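Local coordinates for signal recognition particle 54 kDa protein (Aeropyrum pernix, PDB 7EPK) that is a protein subunit of the archaeal signal recognition particle, joining a helical bundle, a P-loop domain that holds GDP here and a helical signal-peptide-binding domain, at residues K52-K57 / Y75-K80; G138-L143 / A152-E157; I324-I329 / E383-P388. All coordinates share one frame; numbering follows the deposited sequence.

In the fold
The three contacts follow one another along the chain, each in a different domain. Interaction 1 pairs helices 41-57 and 66-81 in the helical bundle domain. Interaction 2 lies in the GTPase domain, within the unit formed by strand 127-131, helix 139-150 and the outermost strand 153-156. Interaction 3 brings helices 326-337 and 382-386 together in the signal peptide binding domain. None touches another. The centre of interaction 1 is about 47 Å from that of interaction 2 and about 38 Å from that of interaction 3; the centres of the last two, on opposite sides of the chain's centre, are about 70 Å apart. Interaction 2 also lies opposite interaction 1. In this extended, multidomain chain no contact bridges two domains.

Interaction 1 of 3, residues K52-K57 / Y75-K80; sequences KERALK and YEELVK
A single carboxylate oxygen, Glu76 OE2, accepts hydrogen bonds from both NH1 and NH2 of Arg54 in a salt bridge, in place of the more familiar pairing of two nitrogens with two oxygens. NH1 of Arg54 lies 3.1 Å from Glu76 OE2, and NH2 of Arg54 lies 3.0 Å from the same oxygen. The guanidinium comes end-on, with OE2 close to its plane and the planes of the two groups 19° apart. NH2 uses the syn side of the oxygen and NH1 the anti side, both tilted out of the carboxylate plane and from the same face. Arg54 NH1 also gives a weak hydrogen bond to Glu77 OE2, at 3.3 Å, and here the carboxylate stands almost upright to the guanidinium, with their planes 82° apart. The Glu77 chain bends at its second torsion (chi2 -45°), and its OE2 comes 3.4 Å from Arg54 CD, the two chains approaching from opposite directions. The Glu76 chain is instead extended beyond CG and meets the arginine roughly at a right angle.

The network reaches beyond these residues. Arg54 NH2 is also bridged to Glu58, while OE1 of Glu76 forms a salt bridge with Lys72, the strongest polar partner of that glutamate. Arg54 thus faces Glu58, Glu76 and Glu77, and its nearby charge would probably favour the ionised form of the buried Glu77. With the nearest CA atoms, those of Arg54 and Glu77, 9.4 Å apart, long polar side chains span the gap between helices 41-57 and 66-81, an interhelical salt-bridge network within the helical bundle domain of an SRP54-type protein.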
loop_
_atom_site.group_PDB
_atom_site.type_symbol
_atom_site.label_atom_id
_atom_site.label_comp_id
_atom_site.label_asym_id
_atom_site.label_seq_id
_atom_site.Cartn_x
_atom_site.Cartn_y
_atom_site.Cartn_z
ATOM N N LYS A 52 11.751 11.574 -13.766
ATOM C CA LYS A 52 12.555 11.757 -15.008
ATOM C C LYS A 52 13.354 10.484 -15.317
ATOM O O LYS A 52 13.249 9.984 -16.448
ATOM C CB LYS A 52 13.557 12.906 -14.895
ATOM C CG LYS A 52 13.794 13.676 -16.185
ATOM C CD LYS A 52 13.005 14.963 -16.152
ATOM C CE LYS A 52 13.310 15.926 -17.270
ATOM N NZ LYS A 52 12.832 17.286 -16.921
ATOM N N GLU A 53 14.158 10.000 -14.368
ATOM C CA GLU A 53 15.026 8.803 -14.561
ATOM C C GLU A 53 14.185 7.661 -15.149
ATOM O O GLU A 53 14.622 7.044 -16.138
ATOM C CB GLU A 53 15.686 8.356 -13.253
ATOM C CG GLU A 53 16.896 9.188 -12.863
ATOM C CD GLU A 53 17.192 9.229 -11.371
ATOM O OE1 GLU A 53 16.661 8.352 -10.651
ATOM O OE2 GLU A 53 17.933 10.151 -10.929
ATOM N N ARG A 54 13.014 7.381 -14.577
ATOM C CA ARG A 54 12.186 6.238 -15.036
ATOM C C ARG A 54 11.702 6.539 -16.467
ATOM O O ARG A 54 11.842 5.645 -17.327
ATOM C CB ARG A 54 11.100 5.931 -13.999
ATOM C CG ARG A 54 11.676 5.413 -12.688
ATOM C CD ARG A 54 10.635 4.827 -11.765
ATOM N NE ARG A 54 9.916 3.742 -12.411
ATOM C CZ ARG A 54 8.734 3.293 -12.024
ATOM N NH1 ARG A 54 8.136 3.814 -10.969
ATOM N NH2 ARG A 54 8.149 2.327 -12.697
ATOM N N ALA A 55 11.240 7.769 -16.740
ATOM C CA ALA A 55 10.775 8.215 -18.077
ATOM C C ALA A 55 11.879 8.058 -19.136
ATOM O O ALA A 55 11.545 7.898 -20.317
ATOM C CB ALA A 55 10.266 9.633 -18.011
ATOM N N LEU A 56 13.149 8.099 -18.748
ATOM C CA LEU A 56 14.292 7.999 -19.690
ATOM C C LEU A 56 14.662 6.540 -19.919
ATOM O O LEU A 56 15.171 6.258 -21.010
ATOM C CB LEU A 56 15.492 8.768 -19.121
ATOM C CG LEU A 56 15.794 10.123 -19.756
ATOM C CD1 LEU A 56 14.522 10.923 -19.964
ATOM C CD2 LEU A 56 16.746 10.905 -18.882
ATOM N N LYS A 57 14.484 5.679 -18.914
ATOM C CA LYS A 57 14.984 4.274 -18.919
ATOM C C LYS A 57 13.852 3.314 -19.336
ATOM O O LYS A 57 14.122 2.257 -19.980
ATOM C CB LYS A 57 15.550 3.912 -17.537
ATOM C CG LYS A 57 16.837 4.625 -17.122
ATOM C CD LYS A 57 17.306 4.290 -15.711
ATOM C CE LYS A 57 16.318 4.739 -14.651
ATOM N NZ LYS A 57 16.813 4.504 -13.274
ATOM N N TYR A 75 2.364 8.241 -9.901
ATOM C CA TYR A 75 1.796 7.430 -8.797
ATOM C C TYR A 75 2.941 6.680 -8.098
ATOM O O TYR A 75 3.266 6.995 -6.946
ATOM C CB TYR A 75 0.699 6.500 -9.333
ATOM C CG TYR A 75 0.259 5.402 -8.391
ATOM C CD1 TYR A 75 -0.496 5.675 -7.262
ATOM C CD2 TYR A 75 0.593 4.077 -8.629
ATOM C CE1 TYR A 75 -0.903 4.666 -6.394
ATOM C CE2 TYR A 75 0.191 3.060 -7.776
ATOM C CZ TYR A 75 -0.557 3.350 -6.648
ATOM O OH TYR A 75 -0.945 2.341 -5.810
ATOM N N GLU A 76 3.559 5.712 -8.759
ATOM C CA GLU A 76 4.456 4.768 -8.051
ATOM C C GLU A 76 5.493 5.572 -7.249
ATOM O O GLU A 76 5.836 5.175 -6.111
ATOM C CB GLU A 76 5.080 3.793 -9.048
ATOM C CG GLU A 76 4.147 2.658 -9.444
ATOM C CD GLU A 76 4.700 1.661 -10.460
ATOM O OE1 GLU A 76 3.885 0.870 -11.009
ATOM O OE2 GLU A 76 5.935 1.672 -10.708
ATOM N N GLU A 77 5.974 6.679 -7.805
ATOM C CA GLU A 77 7.099 7.443 -7.218
ATOM C C GLU A 77 6.583 8.379 -6.118
ATOM O O GLU A 77 7.383 8.695 -5.222
ATOM C CB GLU A 77 7.830 8.229 -8.310
ATOM C CG GLU A 77 8.859 7.409 -9.061
ATOM C CD GLU A 77 9.756 6.536 -8.209
ATOM O OE1 GLU A 77 10.441 7.076 -7.282
ATOM O OE2 GLU A 77 9.774 5.313 -8.480
ATOM N N LEU A 78 5.346 8.871 -6.241
ATOM C CA LEU A 78 4.637 9.638 -5.178
ATOM C C LEU A 78 4.389 8.696 -4.000
ATOM O O LEU A 78 4.475 9.142 -2.851
ATOM C CB LEU A 78 3.319 10.232 -5.701
ATOM C CG LEU A 78 3.458 11.413 -6.667
ATOM C CD1 LEU A 78 2.116 12.026 -7.027
ATOM C CD2 LEU A 78 4.346 12.491 -6.095
ATOM N N VAL A 79 4.129 7.428 -4.291
ATOM C CA VAL A 79 3.904 6.403 -3.245
ATOM C C VAL A 79 5.193 6.309 -2.416
ATOM O O VAL A 79 5.106 6.337 -1.161
ATOM C CB VAL A 79 3.482 5.061 -3.865
ATOM C CG1 VAL A 79 3.447 3.958 -2.825
ATOM C CG2 VAL A 79 2.136 5.144 -4.555
ATOM N N LYS A 80 6.345 6.210 -3.085
ATOM C CA LYS A 80 7.684 6.131 -2.437
ATOM C C LYS A 80 7.918 7.399 -1.601
ATOM O O LYS A 80 8.468 7.306 -0.496
ATOM C CB LYS A 80 8.781 5.969 -3.497
ATOM C CG LYS A 80 9.005 4.554 -4.031
ATOM C CD LYS A 80 10.358 4.356 -4.724
ATOM C CE LYS A 80 11.564 4.732 -3.873
ATOM N NZ LYS A 80 12.038 3.626 -3.000
#

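Interaction 2 of 3, residues G138-L143 / A152-E157; sequences GAYEQL and AMFYGE
Phe154 and Tyr140, which lose the most surface to this contact, meet as a T-shaped aromatic pair. The edge of Phe154 is directed at a face of Tyr140, with ring centroids 5.0 Å apart and planes at 90°. The touching atom is CE2 of Phe154, which sits above the tyrosine ring toward its rim, 3.6 Å from Tyr140 CE2. The tyrosine takes up this position with CG anti to its backbone nitrogen (chi1 179°), which swings the ring out from helix 139-150 across the end of the strand. Its edge then abuts the backbone there: Tyr140 CE2 lies 3.1 Å from Gly156 O, and Tyr140 CD2 lies 3.8 Å from Glu157 N, both partners near the ring plane. The tyrosine's own carbonyl also takes part, Tyr140 O approaching Phe154 CZ obliquely at 3.5 Å.

Leu143, one turn further along the helix, completes the group. Its CB lies 3.8 Å from Phe154 CE1, at the edge of the phenylalanine ring, so that this ring is wedged between Tyr140 and Leu143. Leu143 also rests on Leu129 and Ser131 of strand 127-131. Helix 139-150 and strand 153-156 run antiparallel, their local axes 9.1 Å apart, as successive elements of a beta-alpha-beta unit at the margin of the sheet. Gln142, part of the GDP pocket, gives a hydrogen bond from NE2 to O1A of GDP. Rings, leucine and backbone atoms all take part in the contact; the aromatic pairing probably rests on dispersion and the electrostatics of an edge-to-face stack, while the strand itself is bonded to strand 127-131.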
loop_
_atom_site.group_PDB
_atom_site.type_symbol
_atom_site.label_atom_id
_atom_site.label_comp_id
_atom_site.label_asym_id
_atom_site.label_seq_id
_atom_site.Cartn_x
_atom_site.Cartn_y
_atom_site.Cartn_z
ATOM N N GLY A 138 -7.735 19.127 33.778
ATOM C CA GLY A 138 -8.860 18.397 33.158
ATOM C C GLY A 138 -8.388 17.345 32.177
ATOM O O GLY A 138 -9.238 16.797 31.441
ATOM N N ALA A 139 -7.085 17.053 32.194
ATOM C CA ALA A 139 -6.437 15.964 31.424
ATOM C C ALA A 139 -7.039 14.615 31.830
ATOM O O ALA A 139 -7.509 13.885 30.943
ATOM C CB ALA A 139 -4.950 16.001 31.668
ATOM N N TYR A 140 -7.000 14.310 33.129
ATOM C CA TYR A 140 -7.576 13.085 33.744
ATOM C C TYR A 140 -8.994 12.906 33.180
ATOM O O TYR A 140 -9.322 11.824 32.675
ATOM C CB TYR A 140 -7.504 13.166 35.285
ATOM C CG TYR A 140 -8.081 11.989 36.043
ATOM C CD1 TYR A 140 -9.449 11.877 36.278
ATOM C CD2 TYR A 140 -7.265 10.974 36.526
ATOM C CE1 TYR A 140 -9.993 10.781 36.933
ATOM C CE2 TYR A 140 -7.796 9.882 37.195
ATOM C CZ TYR A 140 -9.162 9.781 37.392
ATOM O OH TYR A 140 -9.666 8.705 38.063
ATOM N N GLU A 141 -9.807 13.959 33.232
ATOM C CA GLU A 141 -11.269 13.870 32.972
ATOM C C GLU A 141 -11.472 13.678 31.467
ATOM O O GLU A 141 -12.286 12.795 31.102
ATOM C CB GLU A 141 -12.004 15.099 33.521
ATOM C CG GLU A 141 -11.909 15.253 35.032
ATOM C CD GLU A 141 -10.667 15.991 35.513
ATOM O OE1 GLU A 141 -9.605 15.359 35.643
ATOM O OE2 GLU A 141 -10.763 17.204 35.753
ATOM N N GLN A 142 -10.740 14.460 30.658
ATOM C CA GLN A 142 -10.700 14.379 29.174
ATOM C C GLN A 142 -10.472 12.922 28.749
ATOM O O GLN A 142 -11.355 12.337 28.050
ATOM C CB GLN A 142 -9.597 15.300 28.636
ATOM C CG GLN A 142 -9.752 15.671 27.165
ATOM C CD GLN A 142 -8.654 16.591 26.684
ATOM O OE1 GLN A 142 -7.846 17.097 27.462
ATOM N NE2 GLN A 142 -8.628 16.828 25.383
ATOM N N LEU A 143 -9.341 12.346 29.157
ATOM C CA LEU A 143 -8.971 10.952 28.803
ATOM C C LEU A 143 -10.055 9.990 29.327
ATOM O O LEU A 143 -10.498 9.107 28.544
ATOM C CB LEU A 143 -7.571 10.654 29.360
ATOM C CG LEU A 143 -6.864 9.448 28.753
ATOM C CD1 LEU A 143 -6.784 9.557 27.230
ATOM C CD2 LEU A 143 -5.474 9.264 29.350
ATOM N N ALA A 152 -12.751 1.318 26.309
ATOM C CA ALA A 152 -11.399 0.914 26.764
ATOM C C ALA A 152 -11.269 1.226 28.253
ATOM O O ALA A 152 -11.799 2.280 28.674
ATOM C CB ALA A 152 -10.335 1.644 25.969
ATOM N N MET A 153 -10.552 0.371 28.992
ATOM C CA MET A 153 -10.248 0.579 30.429
ATOM C C MET A 153 -9.448 1.876 30.590
ATOM O O MET A 153 -8.979 2.427 29.585
ATOM C CB MET A 153 -9.462 -0.592 31.017
ATOM C CG MET A 153 -10.188 -1.922 30.919
ATOM S SD MET A 153 -9.152 -3.329 31.429
ATOM C CE MET A 153 -10.100 -4.664 30.696
ATOM N N PHE A 154 -9.340 2.375 31.816
ATOM C CA PHE A 154 -8.685 3.670 32.124
ATOM C C PHE A 154 -7.920 3.559 33.438
ATOM O O PHE A 154 -8.244 2.719 34.293
ATOM C CB PHE A 154 -9.705 4.806 32.193
ATOM C CG PHE A 154 -9.156 6.133 32.661
ATOM C CD1 PHE A 154 -8.626 7.045 31.761
ATOM C CD2 PHE A 154 -9.198 6.489 34.001
ATOM C CE1 PHE A 154 -8.132 8.264 32.201
ATOM C CE2 PHE A 154 -8.701 7.710 34.437
ATOM C CZ PHE A 154 -8.163 8.594 33.537
ATOM N N TYR A 155 -6.895 4.391 33.560
ATOM C CA TYR A 155 -6.179 4.654 34.819
ATOM C C TYR A 155 -5.428 5.970 34.671
ATOM O O TYR A 155 -4.780 6.162 33.641
ATOM C CB TYR A 155 -5.223 3.522 35.160
ATOM C CG TYR A 155 -4.455 3.796 36.422
ATOM C CD1 TYR A 155 -3.465 4.761 36.451
ATOM C CD2 TYR A 155 -4.754 3.134 37.603
ATOM C CE1 TYR A 155 -2.752 5.020 37.607
ATOM C CE2 TYR A 155 -4.053 3.391 38.771
ATOM C CZ TYR A 155 -3.046 4.335 38.766
ATOM O OH TYR A 155 -2.325 4.609 39.880
ATOM N N GLY A 156 -5.523 6.820 35.694
ATOM C CA GLY A 156 -4.837 8.117 35.769
ATOM C C GLY A 156 -4.711 8.620 37.194
ATOM O O GLY A 156 -5.365 8.095 38.080
ATOM N N GLU A 157 -3.864 9.624 37.377
ATOM C CA GLU A 157 -3.689 10.425 38.605
ATOM C C GLU A 157 -3.419 11.861 38.154
ATOM O O GLU A 157 -2.566 12.046 37.263
ATOM C CB GLU A 157 -2.511 9.895 39.409
ATOM C CG GLU A 157 -2.632 8.434 39.796
ATOM C CD GLU A 157 -1.328 7.856 40.329
ATOM O OE1 GLU A 157 -0.453 8.653 40.836
ATOM O OE2 GLU A 157 -1.167 6.609 40.242
#

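Interaction 3 of 3, residues I324-I329 / E383-P388; sequences ITMRTI and EELDRP
Met326 reaches across to both Leu385 and Pro388, and its bent side chain is what lets one residue serve two partners. CG lies beside the backbone nitrogen, anti to the carbonyl carbon (chi1 -75°), and the chain then turns at its second torsion (chi2 -50°), while the last bond is extended. The stem of the methionine therefore faces Leu385 and its methyl end faces the proline. CB of Met326 lies 3.8 Å from Leu385 CD1 and 3.7 Å from Leu385 O, so the backbone carbonyl forms part of the surface that the methionine covers. At the far end, Met326 CE meets Pro388 CB at 3.3 Å and Pro388 CG at 4.0 Å, the two side chains running obliquely past each other.

Leu385 offers one branch, CD1, to the methionine, from a side chain modelled away from the usual staggered positions (chi1 -95°). Pro388, its ring puckered C-gamma endo, presents its CB and CG just after helix 382-386 has ended. On the other partner the helix starts at Met326 with Thr325 as N-cap: Thr325 OG1 accepts from Thr328 N at 3.1 Å and, weakly, from Arg327 N. Thr325 thereby caps the first turn of the helix, from which Met326 projects. Met380 touches both Met326 and Leu385, and helix 409-423 lies against the group through Leu414 on Met326 and Tyr417 on Pro388.

Within the helical signal peptide binding domain the contact thus joins the start of helix 326-337 to the C-terminal end of helix 382-386. Its chemistry is methyl and methylene groups against a proline ring and a leucine branch, consistent with cohesion mainly by van der Waals and hydrophobic contact, with the Leu385 carbonyl lying against the methionine stem.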
loop_
_atom_site.group_PDB
_atom_site.type_symbol
_atom_site.label_atom_id
_atom_site.label_comp_id
_atom_site.label_asym_id
_atom_site.label_seq_id
_atom_site.Cartn_x
_atom_site.Cartn_y
_atom_site.Cartn_z
ATOM N N ILE A 324 5.022 -23.745 -31.672
ATOM C CA ILE A 324 4.223 -24.272 -30.523
ATOM C C ILE A 324 5.036 -25.320 -29.747
ATOM O O ILE A 324 5.691 -26.165 -30.405
ATOM C CB ILE A 324 2.861 -24.833 -30.993
ATOM C CG1 ILE A 324 1.957 -25.169 -29.803
ATOM C CG2 ILE A 324 3.035 -26.031 -31.918
ATOM C CD1 ILE A 324 0.482 -25.272 -30.142
ATOM N N THR A 325 4.981 -25.237 -28.404
ATOM C CA THR A 325 5.608 -26.146 -27.403
ATOM C C THR A 325 4.773 -26.177 -26.117
ATOM O O THR A 325 3.770 -25.435 -26.039
ATOM C CB THR A 325 7.015 -25.704 -26.980
ATOM O OG1 THR A 325 6.837 -24.480 -26.255
ATOM C CG2 THR A 325 7.983 -25.587 -28.145
ATOM N N MET A 326 5.169 -27.005 -25.141
ATOM C CA MET A 326 4.481 -27.089 -23.825
ATOM C C MET A 326 4.637 -25.757 -23.083
ATOM O O MET A 326 3.728 -25.407 -22.314
ATOM C CB MET A 326 5.046 -28.222 -22.964
ATOM C CG MET A 326 4.590 -29.611 -23.421
ATOM S SD MET A 326 2.784 -29.771 -23.678
ATOM C CE MET A 326 2.722 -31.457 -24.273
ATOM N N ARG A 327 5.737 -25.031 -23.320
ATOM C CA ARG A 327 6.030 -23.736 -22.648
ATOM C C ARG A 327 5.166 -22.654 -23.286
ATOM O O ARG A 327 4.681 -21.783 -22.535
ATOM C CB ARG A 327 7.516 -23.393 -22.696
ATOM C CG ARG A 327 8.318 -24.151 -21.650
ATOM C CD ARG A 327 9.826 -24.123 -21.832
ATOM N NE ARG A 327 10.459 -24.796 -20.712
ATOM C CZ ARG A 327 11.751 -24.759 -20.459
ATOM N NH1 ARG A 327 12.229 -25.371 -19.393
ATOM N NH2 ARG A 327 12.570 -24.116 -21.276
ATOM N N THR A 328 4.952 -22.738 -24.602
ATOM C CA THR A 328 4.064 -21.819 -25.362
ATOM C C THR A 328 2.650 -21.978 -24.826
ATOM O O THR A 328 2.063 -20.975 -24.418
ATOM C CB THR A 328 4.104 -22.117 -26.860
ATOM O OG1 THR A 328 5.423 -21.823 -27.321
ATOM C CG2 THR A 328 3.080 -21.329 -27.646
ATOM N N ILE A 329 2.159 -23.219 -24.815
ATOM C CA ILE A 329 0.788 -23.589 -24.340
ATOM C C ILE A 329 0.632 -23.184 -22.865
ATOM O O ILE A 329 -0.413 -22.611 -22.495
ATOM C CB ILE A 329 0.503 -25.092 -24.552
ATOM C CG1 ILE A 329 0.616 -25.478 -26.027
ATOM C CG2 ILE A 329 -0.849 -25.465 -23.961
ATOM C CD1 ILE A 329 0.250 -26.913 -26.308
ATOM N N GLU A 383 12.660 -32.768 -19.614
ATOM C CA GLU A 383 12.889 -33.529 -20.870
ATOM C C GLU A 383 11.555 -33.702 -21.595
ATOM O O GLU A 383 11.474 -33.412 -22.798
ATOM C CB GLU A 383 13.495 -34.896 -20.573
ATOM C CG GLU A 383 13.808 -35.709 -21.811
ATOM C CD GLU A 383 14.259 -37.117 -21.481
ATOM O OE1 GLU A 383 13.371 -37.905 -21.154
ATOM O OE2 GLU A 383 15.489 -37.419 -21.516
ATOM N N GLU A 384 10.524 -34.120 -20.873
ATOM C CA GLU A 384 9.135 -34.142 -21.397
ATOM C C GLU A 384 8.729 -32.756 -21.898
ATOM O O GLU A 384 8.255 -32.696 -23.017
ATOM C CB GLU A 384 8.177 -34.656 -20.336
ATOM C CG GLU A 384 8.483 -36.089 -19.982
ATOM C CD GLU A 384 7.433 -36.715 -19.117
ATOM O OE1 GLU A 384 7.621 -37.888 -18.787
ATOM O OE2 GLU A 384 6.452 -36.011 -18.774
ATOM N N LEU A 385 8.954 -31.683 -21.135
ATOM C CA LEU A 385 8.558 -30.313 -21.583
ATOM C C LEU A 385 9.130 -30.080 -22.984
ATOM O O LEU A 385 8.450 -29.499 -23.822
ATOM C CB LEU A 385 9.064 -29.247 -20.602
ATOM C CG LEU A 385 8.112 -28.744 -19.498
ATOM C CD1 LEU A 385 6.654 -29.155 -19.689
ATOM C CD2 LEU A 385 8.604 -29.170 -18.123
ATOM N N ASP A 386 10.337 -30.579 -23.223
ATOM C CA ASP A 386 11.122 -30.298 -24.451
ATOM C C ASP A 386 10.608 -31.166 -25.588
ATOM O O ASP A 386 10.477 -30.657 -26.695
ATOM C CB ASP A 386 12.611 -30.578 -24.252
ATOM C CG ASP A 386 13.428 -30.113 -25.437
ATOM O OD1 ASP A 386 13.037 -29.096 -26.048
ATOM O OD2 ASP A 386 14.432 -30.769 -25.739
ATOM N N ARG A 387 10.378 -32.439 -25.285
ATOM C CA ARG A 387 10.022 -33.497 -26.252
ATOM C C ARG A 387 8.768 -34.201 -25.741
ATOM O O ARG A 387 8.834 -35.279 -25.157
ATOM C CB ARG A 387 11.225 -34.439 -26.395
ATOM C CG ARG A 387 12.378 -33.871 -27.218
ATOM C CD ARG A 387 13.632 -34.716 -27.117
ATOM N NE ARG A 387 13.391 -36.093 -27.536
ATOM C CZ ARG A 387 13.907 -37.182 -26.954
ATOM N NH1 ARG A 387 14.723 -37.090 -25.911
ATOM N NH2 ARG A 387 13.610 -38.378 -27.428
ATOM N N PRO A 388 7.571 -33.611 -25.900
ATOM C CA PRO A 388 6.362 -34.235 -25.364
ATOM C C PRO A 388 5.964 -35.520 -26.117
ATOM O O PRO A 388 5.136 -36.251 -25.612
ATOM C CB PRO A 388 5.323 -33.112 -25.503
ATOM C CG PRO A 388 5.803 -32.306 -26.692
ATOM C CD PRO A 388 7.316 -32.334 -26.580
#